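Local coordinates for protein fructokinase (PDB 5F0Z) that catalyses the ATP-dependent phosphorylation of fructose, as a PfkB-family sugar kinase that also binds calcium, at residues A[171-176]-A[198-203]. Residues are numbered along the deposited sequence; the frame is centred on the assembly and turned at random.
Sequences FDPNLR and DVVKFS. With CA (calcium ion), chain D; FRU (beta-D-fructofuranose), chain B.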
loop_
_atom_site.group_PDB
_atom_site.type_symbol
_atom_site.label_atom_id
_atom_site.label_comp_id
_atom_site.label_asym_id
_atom_site.label_seq_id
_atom_site.Cartn_x
_atom_site.Cartn_y
_atom_site.Cartn_z
ATOM N N PHE A 171 -10.700 -18.127 -18.300
ATOM C CA PHE A 171 -11.027 -17.512 -17.040
ATOM C C PHE A 171 -10.504 -18.363 -15.897
ATOM O O PHE A 171 -10.673 -19.597 -15.882
ATOM C CB PHE A 171 -12.556 -17.321 -16.971
ATOM C CG PHE A 171 -13.051 -16.681 -15.710
ATOM C CD1 PHE A 171 -12.625 -15.429 -15.340
ATOM C CD2 PHE A 171 -13.988 -17.323 -14.921
ATOM C CE1 PHE A 171 -13.095 -14.833 -14.157
ATOM C CE2 PHE A 171 -14.463 -16.736 -13.766
ATOM C CZ PHE A 171 -14.011 -15.488 -13.381
ATOM N N ASP A 172 -9.854 -17.700 -14.946
ATOM C CA ASP A 172 -9.369 -18.326 -13.726
ATOM C C ASP A 172 -9.926 -17.473 -12.592
ATOM O O ASP A 172 -9.442 -16.374 -12.331
ATOM C CB ASP A 172 -7.833 -18.352 -13.723
ATOM C CG ASP A 172 -7.226 -18.792 -12.377
ATOM O OD1 ASP A 172 -7.973 -19.046 -11.398
ATOM O OD2 ASP A 172 -5.977 -18.874 -12.302
ATOM N N PRO A 173 -10.986 -17.949 -11.929
ATOM C CA PRO A 173 -11.555 -17.118 -10.857
ATOM C C PRO A 173 -10.534 -16.471 -9.939
ATOM O O PRO A 173 -10.611 -15.267 -9.693
ATOM C CB PRO A 173 -12.433 -18.109 -10.112
ATOM C CG PRO A 173 -12.986 -18.949 -11.215
ATOM C CD PRO A 173 -11.872 -19.078 -12.247
ATOM N N ASN A 174 -9.561 -17.240 -9.460
ATOM C CA ASN A 174 -8.499 -16.654 -8.671
ATOM C C ASN A 174 -9.103 -15.733 -7.605
ATOM O O ASN A 174 -8.831 -14.516 -7.538
ATOM C CB ASN A 174 -7.551 -15.879 -9.579
ATOM C CG ASN A 174 -6.113 -16.304 -9.410
ATOM O OD1 ASN A 174 -5.750 -16.895 -8.408
ATOM N ND2 ASN A 174 -5.284 -15.993 -10.408
ATOM N N LEU A 175 -9.923 -16.323 -6.746
ATOM C CA LEU A 175 -10.767 -15.520 -5.861
ATOM C C LEU A 175 -9.991 -14.762 -4.796
ATOM O O LEU A 175 -9.155 -15.319 -4.105
ATOM C CB LEU A 175 -11.812 -16.399 -5.180
ATOM C CG LEU A 175 -12.729 -17.183 -6.126
ATOM C CD1 LEU A 175 -13.700 -18.101 -5.319
ATOM C CD2 LEU A 175 -13.510 -16.246 -6.997
ATOM N N ARG A 176 -10.302 -13.476 -4.664
ATOM C CA ARG A 176 -9.770 -12.630 -3.592
ATOM C C ARG A 176 -10.936 -11.791 -3.090
ATOM O O ARG A 176 -11.143 -10.655 -3.505
ATOM C CB ARG A 176 -8.645 -11.724 -4.119
ATOM C CG ARG A 176 -7.554 -12.467 -4.890
ATOM C CD ARG A 176 -6.618 -13.312 -3.977
ATOM N NE ARG A 176 -5.526 -13.832 -4.793
ATOM C CZ ARG A 176 -5.525 -14.983 -5.464
ATOM N NH1 ARG A 176 -6.528 -15.836 -5.360
ATOM N NH2 ARG A 176 -4.484 -15.303 -6.225
ATOM N N ASP A 198 -14.262 -20.275 -22.728
ATOM C CA ASP A 198 -13.913 -21.526 -23.374
ATOM C C ASP A 198 -13.110 -22.454 -22.458
ATOM O O ASP A 198 -13.229 -23.678 -22.545
ATOM C CB ASP A 198 -13.090 -21.230 -24.619
ATOM C CG ASP A 198 -13.885 -20.489 -25.669
ATOM O OD1 ASP A 198 -14.690 -21.159 -26.352
ATOM O OD2 ASP A 198 -13.693 -19.263 -25.821
ATOM N N VAL A 199 -12.256 -21.844 -21.654
ATOM C CA VAL A 199 -11.391 -22.553 -20.733
ATOM C C VAL A 199 -11.565 -21.924 -19.372
ATOM O O VAL A 199 -11.489 -20.703 -19.253
ATOM C CB VAL A 199 -9.910 -22.422 -21.154
ATOM C CG1 VAL A 199 -9.004 -23.135 -20.142
ATOM C CG2 VAL A 199 -9.700 -22.996 -22.543
ATOM N N VAL A 200 -11.796 -22.762 -18.355
ATOM C CA VAL A 200 -11.864 -22.288 -16.987
ATOM C C VAL A 200 -10.949 -23.147 -16.129
ATOM O O VAL A 200 -10.978 -24.393 -16.193
ATOM C CB VAL A 200 -13.293 -22.351 -16.416
ATOM C CG1 VAL A 200 -13.316 -21.799 -15.015
ATOM C CG2 VAL A 200 -14.273 -21.592 -17.273
ATOM N N LYS A 201 -10.115 -22.478 -15.344
ATOM C CA LYS A 201 -9.244 -23.171 -14.405
ATOM C C LYS A 201 -9.649 -22.815 -12.978
ATOM O O LYS A 201 -9.795 -21.643 -12.657
ATOM C CB LYS A 201 -7.794 -22.758 -14.672
ATOM C CG LYS A 201 -6.784 -23.335 -13.695
ATOM C CD LYS A 201 -6.517 -22.328 -12.569
ATOM C CE LYS A 201 -5.456 -22.786 -11.634
ATOM N NZ LYS A 201 -5.126 -21.725 -10.652
ATOM N N PHE A 202 -9.862 -23.836 -12.144
ATOM C CA PHE A 202 -10.184 -23.661 -10.733
ATOM C C PHE A 202 -9.108 -24.335 -9.898
ATOM O O PHE A 202 -8.622 -25.379 -10.288
ATOM C CB PHE A 202 -11.440 -24.429 -10.345
ATOM C CG PHE A 202 -12.691 -24.046 -11.094
ATOM C CD1 PHE A 202 -13.509 -23.041 -10.633
ATOM C CD2 PHE A 202 -13.087 -24.770 -12.195
ATOM C CE1 PHE A 202 -14.685 -22.725 -11.285
ATOM C CE2 PHE A 202 -14.254 -24.464 -12.851
ATOM C CZ PHE A 202 -15.058 -23.429 -12.390
ATOM N N SER A 203 -8.800 -23.823 -8.710
ATOM C CA SER A 203 -8.232 -24.716 -7.690
ATOM C C SER A 203 -9.378 -25.583 -7.172
ATOM O O SER A 203 -10.540 -25.219 -7.320
ATOM C CB SER A 203 -7.645 -23.934 -6.528
ATOM O OG SER A 203 -8.685 -23.477 -5.697
HETATM CA CA CA D . -4.907 -18.989 -8.142
HETATM C C1 FRU B . -3.833 -10.793 -7.072
HETATM C C2 FRU B . -2.789 -11.707 -6.511
HETATM C C3 FRU B . -1.423 -11.115 -6.474
HETATM C C4 FRU B . -0.556 -12.296 -6.745
HETATM C C5 FRU B . -1.441 -13.174 -7.583
HETATM C C6 FRU B . -1.183 -14.650 -7.449
HETATM O O1 FRU B . -3.645 -10.521 -8.413
HETATM O O2 FRU B . -3.179 -12.046 -5.231
HETATM O O3 FRU B . -1.160 -10.529 -5.216
HETATM O O4 FRU B . 0.590 -11.978 -7.472
HETATM O O5 FRU B . -2.767 -12.908 -7.206
HETATM O O6 FRU B . -2.032 -15.382 -8.291
HETATM O O HOH W 1 -4.162 -18.988 -10.411
HETATM O O HOH W 2 -6.818 -20.135 -9.207
HETATM O O HOH W 3 -6.307 -18.824 -6.192
HETATM O O HOH W 4 -2.828 -18.018 -7.484
HETATM O O HOH W 5 -3.875 -21.048 -7.360
#
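D172 and K201 run side by side and point the same way, joined by a long, weak salt bridge of 3.4 Å from K201 NZ to D172 OD2. Both CG atoms stand anti to the backbone N (chi1 171° and 176°), and a bend at chi2 lays the lysine chain alongside the carboxylate, K201 CD 3.6 Å from D172 CG. Lysine's length carries its charge to the ADP site and to two calcium-bound waters: one accepts from NZ and donates to D172 OD2, the other accepts from NZ beside D172 OD1. The carboxylate is thus placed to orient two of the metal's five waters. The backbones pair through F171 N to V199 O (2.9 Å) and K201 N to F171 O (3.0 Å), in the parallel beta-alpha-beta unit 168-172, 186-194, 199-203 of this ribokinase-like fold. P173's compact apolar ring suits packing: CD meets V200 CG1 and CG approaches the F202 ring obliquely, while V200 CG1 lies over one face of that ring. Further along, N174, a neutral ligand, binds calcium through OD1 (2.3 Å), which accepts from R176 NH2 above its carbonyl plane; ND2 donates to D266. Arginine's several donors also reach fructose, NE to O2 nearly straight (3.0 Å, 171°) and NH2 to O5.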